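Local coordinates for protein HRI1 (Saccharomyces cerevisiae, PDB 3RBY) that is of unknown function and not essential, but interacts with HRR25 and may also interact with SEC72, at residues Leu6-Leu9 against Leu10-Val13; Ser26-Thr29 against Asp30-Ile34; Ala56-Asn59 against Glu60-Lys63; Asn224-Lys227 against Gly228-Val231. All blocks are in the same frame, centred on the assembly; numbering follows the deposited sequence.

Contact 1 of 4, residues Leu6-Leu9 against Leu10-Val13; sequences LKRL and LFQV
Arg8 lies along the backbone of Leu10 and brings its guanidinium to the CB side of Phe11, all on strand 4-12. From CB the chain runs to CG, anti to the backbone N (chi1 -173°), and Arg8 CG rests 3.6 Å from Leu10 O. Arg8 CD follows at 3.7 Å from Leu10 O. A bend at chi3 (65°) then turns the head, so that Arg8 CZ comes 3.5 Å from Phe11 CB and Phe11 CG lies over one guanidinium face, while Leu10 C sits at the edge, in plane. The guanidinium and phenyl planes are 67° apart, so the pair is no parallel stack. Beyond the strand, NH1 makes a salt bridge to Glu19 and NH2 another to Glu52. Leu9 and Leu10 both bond through their backbones to Met129, consistent with a classic beta bulge, which would put Arg8 and Phe11 on one side. Leu9 packs on Leu9 of the second subunit and Leu10 on its Trp103. Lys7 NZ bonds to Arg8 O at 2.9 Å. A leucine in place of Arg8 would probably leave the Glu19 and Glu52 carboxylates without this cation. The buried guanidinium is thus held by carboxylates at its nitrogens while its methylenes run past the Leu10 carbonyl, and the two acids probably favour its protonated form.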
ATOM      1  N   LEU A   6       3.119  10.296   2.267  1.00 34.60           N
ATOM      2  CA  LEU A   6       2.927   8.900   2.673  1.00 37.04           C
ATOM      3  C   LEU A   6       1.497   8.549   3.114  1.00 35.66           C
ATOM      4  O   LEU A   6       0.845   9.309   3.837  1.00 34.82           O
ATOM      5  CB  LEU A   6       3.927   8.510   3.759  1.00 36.85           C
ATOM      6  CG  LEU A   6       5.357   8.781   3.278  1.00 41.68           C
ATOM      7  CD1 LEU A   6       5.807  10.128   3.805  1.00 39.40           C
ATOM      8  CD2 LEU A   6       6.325   7.677   3.708  1.00 40.23           C
ATOM      9  N   LYS A   7       1.030   7.384   2.669  1.00 34.35           N
ATOM     10  CA  LYS A   7      -0.295   6.884   3.005  1.00 33.83           C
ATOM     11  C   LYS A   7      -0.110   5.802   4.064  1.00 36.79           C
ATOM     12  O   LYS A   7       0.698   4.880   3.873  1.00 35.15           O
ATOM     13  CB  LYS A   7      -0.955   6.308   1.760  1.00 34.03           C
ATOM     14  CG  LYS A   7      -2.445   6.049   1.898  1.00 36.15           C
ATOM     15  CD  LYS A   7      -2.745   4.648   2.435  1.00 34.81           C
ATOM     16  CE  LYS A   7      -4.227   4.549   2.849  1.00 36.54           C
ATOM     17  NZ  LYS A   7      -4.593   3.208   3.407  1.00 29.34           N
ATOM     18  N   ARG A   8      -0.799   5.922   5.198  1.00 32.58           N
ATOM     19  CA  ARG A   8      -0.616   4.911   6.234  1.00 33.21           C
ATOM     20  C   ARG A   8      -1.370   3.637   5.861  1.00 34.64           C
ATOM     21  O   ARG A   8      -2.520   3.706   5.421  1.00 33.53           O
ATOM     22  CB  ARG A   8      -1.042   5.407   7.620  1.00 34.37           C
ATOM     23  CG  ARG A   8      -0.678   4.403   8.694  1.00 39.49           C
ATOM     24  CD  ARG A   8      -0.545   4.995  10.084  1.00 40.07           C
ATOM     25  NE  ARG A   8      -1.797   5.531  10.621  1.00 44.97           N
ATOM     26  CZ  ARG A   8      -2.783   4.783  11.090  1.00 47.53           C
ATOM     27  NH1 ARG A   8      -2.663   3.465  11.053  1.00 57.54           N
ATOM     28  NH2 ARG A   8      -3.894   5.334  11.575  1.00 44.55           N
ATOM     29  N   LEU A   9      -0.701   2.493   6.038  1.00 36.31           N
ATOM     30  CA  LEU A   9      -1.223   1.171   5.667  1.00 38.81           C
ATOM     31  C   LEU A   9      -1.732   0.395   6.872  1.00 37.41           C
ATOM     32  O   LEU A   9      -2.646  -0.421   6.745  1.00 39.27           O
ATOM     33  CB  LEU A   9      -0.140   0.333   4.984  1.00 34.24           C
ATOM     34  CG  LEU A   9       0.394   0.890   3.668  1.00 36.86           C
ATOM     35  CD1 LEU A   9       1.614   0.083   3.186  1.00 33.68           C
ATOM     36  CD2 LEU A   9      -0.721   0.917   2.620  1.00 34.11           C
ATOM     37  N   LEU A  10      -1.112   0.619   8.029  1.00 39.00           N
ATOM     38  CA  LEU A  10      -1.590   0.018   9.266  1.00 40.97           C
ATOM     39  C   LEU A  10      -1.030   0.716  10.484  1.00 41.36           C
ATOM     40  O   LEU A  10       0.051   1.313  10.427  1.00 44.46           O
ATOM     41  CB  LEU A  10      -1.285  -1.488   9.331  1.00 39.97           C
ATOM     42  CG  LEU A  10       0.115  -1.957   9.716  1.00 43.44           C
ATOM     43  CD1 LEU A  10       0.325  -1.906  11.237  1.00 44.17           C
ATOM     44  CD2 LEU A  10       0.334  -3.373   9.210  1.00 42.10           C
ATOM     45  N   PHE A  11      -1.787   0.623  11.574  1.00 44.04           N
ATOM     46  CA  PHE A  11      -1.409   1.082  12.905  1.00 46.78           C
ATOM     47  C   PHE A  11      -1.494  -0.144  13.824  1.00 48.52           C
ATOM     48  O   PHE A  11      -2.454  -0.919  13.738  1.00 45.72           O
ATOM     49  CB  PHE A  11      -2.414   2.140  13.380  1.00 45.72           C
ATOM     50  CG  PHE A  11      -2.011   2.853  14.641  1.00 49.18           C
ATOM     51  CD1 PHE A  11      -0.686   2.875  15.055  1.00 50.86           C
ATOM     52  CD2 PHE A  11      -2.959   3.500  15.418  1.00 53.13           C
ATOM     53  CE1 PHE A  11      -0.314   3.527  16.225  1.00 50.80           C
ATOM     54  CE2 PHE A  11      -2.591   4.161  16.591  1.00 56.14           C
ATOM     55  CZ  PHE A  11      -1.265   4.169  16.992  1.00 52.92           C
ATOM     56  N   GLN A  12      -0.512  -0.341  14.698  1.00 46.59           N
ATOM     57  CA  GLN A  12      -0.564  -1.499  15.586  1.00 51.64           C
ATOM     58  C   GLN A  12      -0.005  -1.204  16.974  1.00 56.07           C
ATOM     59  O   GLN A  12       1.185  -0.872  17.107  1.00 52.18           O
ATOM     60  CB  GLN A  12       0.188  -2.685  14.963  1.00 54.59           C
ATOM     61  CG  GLN A  12       0.318  -3.899  15.886  1.00 55.63           C
ATOM     62  CD  GLN A  12       1.027  -5.082  15.230  1.00 56.75           C
ATOM     63  OE1 GLN A  12       1.364  -6.060  15.895  1.00 59.88           O
ATOM     64  NE2 GLN A  12       1.255  -4.996  13.928  1.00 53.42           N
ATOM     65  N   VAL A  13      -0.849  -1.320  18.005  1.00 55.58           N
ATOM     66  CA  VAL A  13      -0.358  -1.202  19.382  1.00 57.89           C
ATOM     67  C   VAL A  13      -0.467  -2.511  20.167  1.00 63.21           C
ATOM     68  O   VAL A  13       0.141  -2.658  21.230  1.00 66.96           O
ATOM     69  CB  VAL A  13      -1.029  -0.060  20.189  1.00 57.67           C
ATOM     70  CG1 VAL A  13      -1.137   1.203  19.348  1.00 55.25           C
ATOM     71  CG2 VAL A  13      -2.391  -0.504  20.714  1.00 63.31           C
TER

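Contact 2 of 4, residues Ser26-Thr29 against Asp30-Ile34; sequences SVST and DGHYI
Ser26 pairs with Ile34 through two backbone bonds, Ser26 N to Ile34 O at 2.9 Å and Ile34 N to Ser26 O at 3.1 Å. Ser26 CB lies 3.9 Å from Ile34 CG2, whereas the serine hydroxyl is bonded to Gln178 on the second sheet. Val27 forms a non-hydrogen-bonded pair with Tyr33: Val27 CG2 meets Tyr33 CB at 4.2 Å, and Val27 CA makes a CA-H...O contact to His32 O. Ser28 opens the reversal, a type I turn with a G1 bulge joining strands 24-27 and 33-38. Ser28 N bonds to His32 O at 2.7 Å, nearly straight at 166°, and Ser28 O receives Gly31 N at 2.9 Å from well above the carbonyl plane. With OG between backbone N and carbonyl carbon (chi1 68°), the Ser28 hydroxyl swings over the turn, where Ser28 OG takes a weak bond from His32 N at 2.8 Å and a second weak one from Gly31 N. The same OG is bonded to Glu242, and the His32 side chain passes beside it, His32 CB 3.4 Å from Ser28 OG, while ND1 turns to Asn59. Thr29 and Asp30 form the corners, and Gly31 has the positive phi of 106° at which a side chain would press on Asp30 O.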
ATOM      1  N   SER A  26       2.086  14.577   4.957  1.00 36.21           N
ATOM      2  CA  SER A  26       2.803  15.424   4.016  1.00 34.37           C
ATOM      3  C   SER A  26       4.083  15.975   4.646  1.00 36.46           C
ATOM      4  O   SER A  26       4.040  16.653   5.687  1.00 33.32           O
ATOM      5  CB  SER A  26       1.926  16.597   3.553  1.00 33.83           C
ATOM      6  OG  SER A  26       0.645  16.164   3.139  1.00 30.87           O
ATOM      7  N   VAL A  27       5.220  15.706   4.007  1.00 35.48           N
ATOM      8  CA  VAL A  27       6.473  16.308   4.448  1.00 33.52           C
ATOM      9  C   VAL A  27       7.041  17.163   3.317  1.00 35.09           C
ATOM     10  O   VAL A  27       7.423  16.646   2.262  1.00 33.50           O
ATOM     11  CB  VAL A  27       7.490  15.248   4.899  1.00 33.86           C
ATOM     12  CG1 VAL A  27       8.767  15.926   5.424  1.00 30.74           C
ATOM     13  CG2 VAL A  27       6.880  14.356   5.980  1.00 32.96           C
ATOM     14  N   SER A  28       7.087  18.477   3.533  1.00 34.34           N
ATOM     15  CA  SER A  28       7.588  19.369   2.502  1.00 33.48           C
ATOM     16  C   SER A  28       9.092  19.175   2.337  1.00 34.84           C
ATOM     17  O   SER A  28       9.749  18.597   3.206  1.00 33.69           O
ATOM     18  CB  SER A  28       7.290  20.833   2.839  1.00 30.93           C
ATOM     19  OG  SER A  28       8.034  21.258   3.970  1.00 33.46           O
ATOM     20  N   THR A  29       9.621  19.658   1.217  1.00 33.39           N
ATOM     21  CA  THR A  29      11.041  19.605   0.938  1.00 34.15           C
ATOM     22  C   THR A  29      11.818  20.266   2.087  1.00 37.09           C
ATOM     23  O   THR A  29      12.803  19.715   2.582  1.00 34.64           O
ATOM     24  CB  THR A  29      11.348  20.347  -0.370  1.00 39.48           C
ATOM     25  OG1 THR A  29      10.542  19.807  -1.429  1.00 37.15           O
ATOM     26  CG2 THR A  29      12.837  20.210  -0.735  1.00 44.16           C
ATOM     27  N   ASP A  30      11.383  21.455   2.502  1.00 36.73           N
ATOM     28  CA  ASP A  30      12.020  22.154   3.617  1.00 36.19           C
ATOM     29  C   ASP A  30      11.858  21.419   4.962  1.00 38.12           C
ATOM     30  O   ASP A  30      12.552  21.750   5.930  1.00 41.00           O
ATOM     31  CB  ASP A  30      11.503  23.597   3.742  1.00 32.09           C
ATOM     32  CG  ASP A  30      11.952  24.480   2.600  1.00 36.91           C
ATOM     33  OD1 ASP A  30      12.630  23.971   1.673  1.00 33.80           O
ATOM     34  OD2 ASP A  30      11.607  25.687   2.628  1.00 39.42           O
ATOM     35  N   GLY A  31      10.948  20.445   5.031  1.00 34.18           N
ATOM     36  CA  GLY A  31      10.800  19.620   6.229  1.00 31.47           C
ATOM     37  C   GLY A  31       9.573  19.879   7.104  1.00 34.60           C
ATOM     38  O   GLY A  31       9.418  19.245   8.155  1.00 35.26           O
ATOM     39  N   HIS A  32       8.706  20.808   6.693  1.00 30.41           N
ATOM     40  CA  HIS A  32       7.451  21.056   7.409  1.00 32.64           C
ATOM     41  C   HIS A  32       6.510  19.850   7.189  1.00 35.22           C
ATOM     42  O   HIS A  32       6.523  19.229   6.111  1.00 34.02           O
ATOM     43  CB  HIS A  32       6.806  22.353   6.916  1.00 31.98           C
ATOM     44  CG  HIS A  32       7.765  23.495   6.807  1.00 36.80           C
ATOM     45  ND1 HIS A  32       8.520  23.935   7.878  1.00 35.85           N
ATOM     46  CD2 HIS A  32       8.129  24.265   5.751  1.00 32.15           C
ATOM     47  CE1 HIS A  32       9.289  24.934   7.490  1.00 33.42           C
ATOM     48  NE2 HIS A  32       9.071  25.156   6.203  1.00 32.14           N
ATOM     49  N   TYR A  33       5.713  19.508   8.202  1.00 31.38           N
ATOM     50  CA  TYR A  33       4.909  18.286   8.147  1.00 34.51           C
ATOM     51  C   TYR A  33       3.500  18.449   8.738  1.00 37.64           C
ATOM     52  O   TYR A  33       3.305  19.192   9.712  1.00 36.38           O
ATOM     53  CB  TYR A  33       5.644  17.147   8.869  1.00 33.01           C
ATOM     54  CG  TYR A  33       5.792  17.391  10.353  1.00 34.49           C
ATOM     55  CD1 TYR A  33       4.810  16.974  11.242  1.00 35.68           C
ATOM     56  CD2 TYR A  33       6.909  18.053  10.870  1.00 37.74           C
ATOM     57  CE1 TYR A  33       4.930  17.195  12.605  1.00 36.34           C
ATOM     58  CE2 TYR A  33       7.040  18.281  12.243  1.00 35.25           C
ATOM     59  CZ  TYR A  33       6.042  17.851  13.100  1.00 36.45           C
ATOM     60  OH  TYR A  33       6.153  18.069  14.457  1.00 38.02           O
ATOM     61  N   ILE A  34       2.532  17.749   8.138  1.00 38.10           N
ATOM     62  CA  ILE A  34       1.177  17.612   8.683  1.00 34.92           C
ATOM     63  C   ILE A  34       0.691  16.176   8.464  1.00 37.69           C
ATOM     64  O   ILE A  34       1.056  15.532   7.475  1.00 36.98           O
ATOM     65  CB  ILE A  34       0.198  18.590   8.013  1.00 35.86           C
ATOM     66  CG1 ILE A  34      -1.195  18.498   8.641  1.00 35.27           C
ATOM     67  CG2 ILE A  34       0.116  18.317   6.531  1.00 35.70           C
ATOM     68  CD1 ILE A  34      -2.049  19.715   8.350  1.00 35.02           C
TER

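Contact 3 of 4, residues Ala56-Asn59 against Glu60-Lys63; sequences AGTN and ETVK
A short 3-10 turn between strands 51-57 and 62-66 is closed here by Thr58, Glu60 and Thr61, beside the 26-34 hairpin. Its centre is Thr58 O, gripped twice by Thr61. Thr61 N reaches Thr58 O at 3.0 Å from above the carbonyl plane, and Thr61 OG1 reaches it at 2.8 Å within that plane. A chi1 of 65° places OG1 between its own N and carbonyl carbon, letting one residue deliver both donors. Thr61 OG1 is also hydrogen-bonded to Tyr33 OH, and it lies 3.3 Å from Gly57 CA, where any CB would collide with it. At the start of the turn, Thr58 and Glu60 run side by side: Thr58 OG1 donates to Glu60 OE2 at 2.7 Å, on the syn side and 29° out of the carboxylate plane. A bend at chi2 (-76°) brings that carboxylate back to Thr58. The Asn59 amide stands nearly perpendicular to it and sends ND2 to Asp30 O. A weak bond from Val62 N to Asn59 O, 3.3 Å, leads out into the next strand. A valine replacing Thr61 would probably leave Thr58 O with a single grip and the Tyr33 hydroxyl without this mate. The turn is therefore fixed by hydroxyl and backbone donors more than by apolar packing, and the Thr58 bond probably favours an ionised Glu60.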
ATOM      1  N   ALA A  56       0.824  18.438  13.294  1.00 38.86           N
ATOM      2  CA  ALA A  56       1.603  19.183  12.318  1.00 38.81           C
ATOM      3  C   ALA A  56       2.718  19.926  13.043  1.00 38.07           C
ATOM      4  O   ALA A  56       2.658  20.129  14.265  1.00 37.14           O
ATOM      5  CB  ALA A  56       0.712  20.155  11.550  1.00 37.66           C
ATOM      6  N   GLY A  57       3.743  20.317  12.304  1.00 33.29           N
ATOM      7  CA  GLY A  57       4.816  21.095  12.884  1.00 35.71           C
ATOM      8  C   GLY A  57       5.653  21.635  11.758  1.00 36.55           C
ATOM      9  O   GLY A  57       5.747  21.016  10.689  1.00 35.43           O
ATOM     10  N   THR A  58       6.246  22.801  11.984  1.00 38.53           N
ATOM     11  CA  THR A  58       7.237  23.354  11.061  1.00 35.15           C
ATOM     12  C   THR A  58       8.537  22.576  11.249  1.00 35.24           C
ATOM     13  O   THR A  58       8.657  21.794  12.206  1.00 39.51           O
ATOM     14  CB  THR A  58       7.398  24.868  11.294  1.00 38.99           C
ATOM     15  OG1 THR A  58       7.499  25.107  12.704  1.00 37.88           O
ATOM     16  CG2 THR A  58       6.143  25.621  10.751  1.00 31.49           C
ATOM     17  N   ASN A  59       9.494  22.747  10.346  1.00 31.03           N
ATOM     18  CA  ASN A  59      10.643  21.853  10.357  1.00 35.93           C
ATOM     19  C   ASN A  59      11.399  21.755  11.690  1.00 36.02           C
ATOM     20  O   ASN A  59      11.890  20.673  12.048  1.00 37.72           O
ATOM     21  CB  ASN A  59      11.610  22.113   9.179  1.00 34.04           C
ATOM     22  CG  ASN A  59      12.079  23.580   9.086  1.00 40.66           C
ATOM     23  OD1 ASN A  59      11.829  24.402   9.981  1.00 39.07           O
ATOM     24  ND2 ASN A  59      12.769  23.900   7.990  1.00 38.34           N
ATOM     25  N   GLU A  60      11.490  22.852  12.439  1.00 38.90           N
ATOM     26  CA  GLU A  60      12.294  22.821  13.672  1.00 37.89           C
ATOM     27  C   GLU A  60      11.659  21.985  14.784  1.00 40.46           C
ATOM     28  O   GLU A  60      12.299  21.743  15.805  1.00 45.37           O
ATOM     29  CB  GLU A  60      12.604  24.230  14.190  1.00 36.66           C
ATOM     30  CG  GLU A  60      11.480  24.864  15.013  1.00 37.76           C
ATOM     31  CD  GLU A  60      10.334  25.350  14.140  1.00 39.72           C
ATOM     32  OE1 GLU A  60      10.499  25.400  12.889  1.00 40.43           O
ATOM     33  OE2 GLU A  60       9.275  25.691  14.710  1.00 41.37           O
ATOM     34  N   THR A  61      10.413  21.546  14.604  1.00 35.32           N
ATOM     35  CA  THR A  61       9.749  20.772  15.664  1.00 38.54           C
ATOM     36  C   THR A  61      10.026  19.271  15.599  1.00 39.49           C
ATOM     37  O   THR A  61       9.483  18.496  16.395  1.00 42.65           O
ATOM     38  CB  THR A  61       8.225  21.002  15.689  1.00 36.97           C
ATOM     39  OG1 THR A  61       7.642  20.508  14.471  1.00 36.54           O
ATOM     40  CG2 THR A  61       7.928  22.486  15.850  1.00 33.04           C
ATOM     41  N   VAL A  62      10.864  18.858  14.654  1.00 39.33           N
ATOM     42  CA  VAL A  62      11.242  17.453  14.572  1.00 39.81           C
ATOM     43  C   VAL A  62      12.726  17.356  14.252  1.00 40.74           C
ATOM     44  O   VAL A  62      13.220  18.042  13.354  1.00 39.20           O
ATOM     45  CB  VAL A  62      10.376  16.665  13.539  1.00 37.39           C
ATOM     46  CG1 VAL A  62      10.384  17.350  12.166  1.00 36.53           C
ATOM     47  CG2 VAL A  62      10.848  15.228  13.422  1.00 37.02           C
ATOM     48  N   LYS A  63      13.440  16.528  15.007  1.00 40.38           N
ATOM     49  CA  LYS A  63      14.852  16.320  14.738  1.00 41.53           C
ATOM     50  C   LYS A  63      14.996  15.022  13.989  1.00 41.12           C
ATOM     51  O   LYS A  63      14.830  13.939  14.550  1.00 41.58           O
ATOM     52  CB  LYS A  63      15.693  16.270  16.021  1.00 40.53           C
ATOM     53  CG  LYS A  63      15.297  17.281  17.089  1.00 49.94           C
ATOM     54  CD  LYS A  63      15.810  16.813  18.475  1.00 64.83           C
ATOM     55  CE  LYS A  63      15.006  17.394  19.650  1.00 59.64           C
ATOM     56  NZ  LYS A  63      13.822  16.559  20.018  1.00 45.34           N
TER

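Contact 4 of 4, residues Asn224-Lys227 against Gly228-Val231; sequences NLKK and GSTV
A type II beta turn from Lys226 to Ser229 leads the chain out of a surface loop and into strand 230-233, an outermost strand of the second sheet. Lys226 O is the acceptor that closes it. Ser229 N bonds to Lys226 O at 2.9 Å with an N-H...O angle of 158°, and Ser229 OG donates to the same Lys226 O at 2.7 Å. Both donors approach from one face of the carbonyl plane, the N lying 39° out of it and the OG tilted less. The hydroxyl gets there because OG is anti to its carbonyl carbon (chi1 -63°), folded back beside its own N, so that main chain and side chain of a single residue clasp the turn. Lys226 CG lies 3.3 Å from Ser229 OG. Gly228 occupies the third position of the turn with a positive phi; a CB at this site would strike Lys227 O, so the turn calls for glycine. Lys227, at the second position, has an extended side chain that touches Tyr243. Backbone bonds from Gly228 and Ser229 to Val240, and from Val231 to Trp238, fasten the outgoing stretch to strand 236-244. On the way in, the CB of Leu225 is directed toward the new strand, and its side chain also rests on Val240 and Tyr243. Leu225 and Val231 meet at about a right angle, both leucine methyls bearing on one valine methyl: Val231 CG2 is 3.5 Å from Leu225 CD2 and 3.8 Å from Leu225 CD1.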
ATOM      1  N   ASN A 224       1.016  31.756  -8.702  1.00 54.62           N
ATOM      2  CA  ASN A 224       1.543  33.116  -8.759  1.00 59.71           C
ATOM      3  C   ASN A 224       1.788  33.711  -7.376  1.00 56.41           C
ATOM      4  O   ASN A 224       1.423  34.858  -7.084  1.00 53.50           O
ATOM      5  CB  ASN A 224       0.622  34.002  -9.605  1.00 56.04           C
ATOM      6  CG  ASN A 224       0.340  33.401 -10.981  1.00 62.80           C
ATOM      7  OD1 ASN A 224       1.194  33.428 -11.870  1.00 67.95           O
ATOM      8  ND2 ASN A 224      -0.861  32.859 -11.159  1.00 58.27           N
ATOM      9  N   LEU A 225       2.406  32.901  -6.526  1.00 52.82           N
ATOM     10  CA  LEU A 225       2.881  33.355  -5.236  1.00 47.59           C
ATOM     11  C   LEU A 225       4.396  33.276  -5.282  1.00 46.94           C
ATOM     12  O   LEU A 225       4.966  32.781  -6.255  1.00 46.87           O
ATOM     13  CB  LEU A 225       2.339  32.461  -4.131  1.00 45.24           C
ATOM     14  CG  LEU A 225       0.828  32.484  -3.926  1.00 44.98           C
ATOM     15  CD1 LEU A 225       0.433  31.537  -2.801  1.00 38.15           C
ATOM     16  CD2 LEU A 225       0.376  33.897  -3.610  1.00 42.95           C
ATOM     17  N   LYS A 226       5.058  33.781  -4.252  1.00 46.35           N
ATOM     18  CA  LYS A 226       6.485  33.509  -4.100  1.00 47.06           C
ATOM     19  C   LYS A 226       6.792  33.393  -2.623  1.00 44.25           C
ATOM     20  O   LYS A 226       5.940  33.724  -1.788  1.00 43.00           O
ATOM     21  CB  LYS A 226       7.353  34.578  -4.778  1.00 46.40           C
ATOM     22  CG  LYS A 226       7.013  36.003  -4.392  1.00 48.84           C
ATOM     23  CD  LYS A 226       7.913  37.010  -5.120  1.00 57.41           C
ATOM     24  CE  LYS A 226       7.530  38.430  -4.732  1.00 62.54           C
ATOM     25  NZ  LYS A 226       6.060  38.652  -4.910  1.00 71.19           N
ATOM     26  N   LYS A 227       7.983  32.891  -2.300  1.00 41.94           N
ATOM     27  CA  LYS A 227       8.362  32.741  -0.907  1.00 41.25           C
ATOM     28  C   LYS A 227       8.351  34.124  -0.284  1.00 43.20           C
ATOM     29  O   LYS A 227       8.916  35.074  -0.843  1.00 43.82           O
ATOM     30  CB  LYS A 227       9.748  32.108  -0.774  1.00 37.53           C
ATOM     31  CG  LYS A 227      10.106  31.802   0.678  1.00 41.87           C
ATOM     32  CD  LYS A 227      11.457  31.084   0.796  1.00 40.53           C
ATOM     33  CE  LYS A 227      11.736  30.724   2.254  1.00 39.90           C
ATOM     34  NZ  LYS A 227      13.028  29.969   2.445  1.00 40.21           N
ATOM     35  N   GLY A 228       7.692  34.249   0.860  1.00 40.40           N
ATOM     36  CA  GLY A 228       7.580  35.538   1.516  1.00 41.64           C
ATOM     37  C   GLY A 228       6.286  36.281   1.209  1.00 44.63           C
ATOM     38  O   GLY A 228       5.943  37.237   1.911  1.00 45.08           O
ATOM     39  N   SER A 229       5.573  35.857   0.164  1.00 43.27           N
ATOM     40  CA  SER A 229       4.261  36.431  -0.134  1.00 39.54           C
ATOM     41  C   SER A 229       3.345  36.381   1.086  1.00 42.20           C
ATOM     42  O   SER A 229       3.375  35.425   1.882  1.00 40.80           O
ATOM     43  CB  SER A 229       3.560  35.673  -1.275  1.00 42.70           C
ATOM     44  OG  SER A 229       4.260  35.765  -2.499  1.00 44.78           O
ATOM     45  N   THR A 230       2.511  37.403   1.222  1.00 42.35           N
ATOM     46  CA  THR A 230       1.416  37.340   2.174  1.00 46.53           C
ATOM     47  C   THR A 230       0.116  37.057   1.418  1.00 44.45           C
ATOM     48  O   THR A 230      -0.214  37.710   0.418  1.00 45.94           O
ATOM     49  CB  THR A 230       1.302  38.629   3.004  1.00 50.45           C
ATOM     50  OG1 THR A 230       2.351  38.655   3.988  1.00 58.22           O
ATOM     51  CG2 THR A 230      -0.051  38.695   3.701  1.00 48.61           C
ATOM     52  N   VAL A 231      -0.605  36.053   1.881  1.00 39.05           N
ATOM     53  CA  VAL A 231      -1.872  35.714   1.269  1.00 42.86           C
ATOM     54  C   VAL A 231      -2.972  35.917   2.289  1.00 41.18           C
ATOM     55  O   VAL A 231      -2.895  35.383   3.405  1.00 43.74           O
ATOM     56  CB  VAL A 231      -1.882  34.268   0.765  1.00 39.34           C
ATOM     57  CG1 VAL A 231      -3.252  33.916   0.202  1.00 41.82           C
ATOM     58  CG2 VAL A 231      -0.792  34.089  -0.281  1.00 36.55           C
TER

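In the fold
From the N terminus the four contacts follow in series, none enclosing or crossing another. Contact 1 closes no loop but marks the irregularity within strand 4-12, on the subunit interface. Contact 2 closes the turn between the next two strands of the same sheet, its centre about 18 Å from that of contact 1. Contact 3 turns the chain from strand 51-57 toward strand 62-66 and touches contact 2 directly: Tyr33 OH is 2.9 Å from Thr61 OG1, and Tyr33 O meets Gly57 N in the neighbouring strand. Contact 4 stands apart on the second sheet, closing the turn that leads into strand 230-233, about 34 Å from contact 1 between centres and across the chain's centre from it.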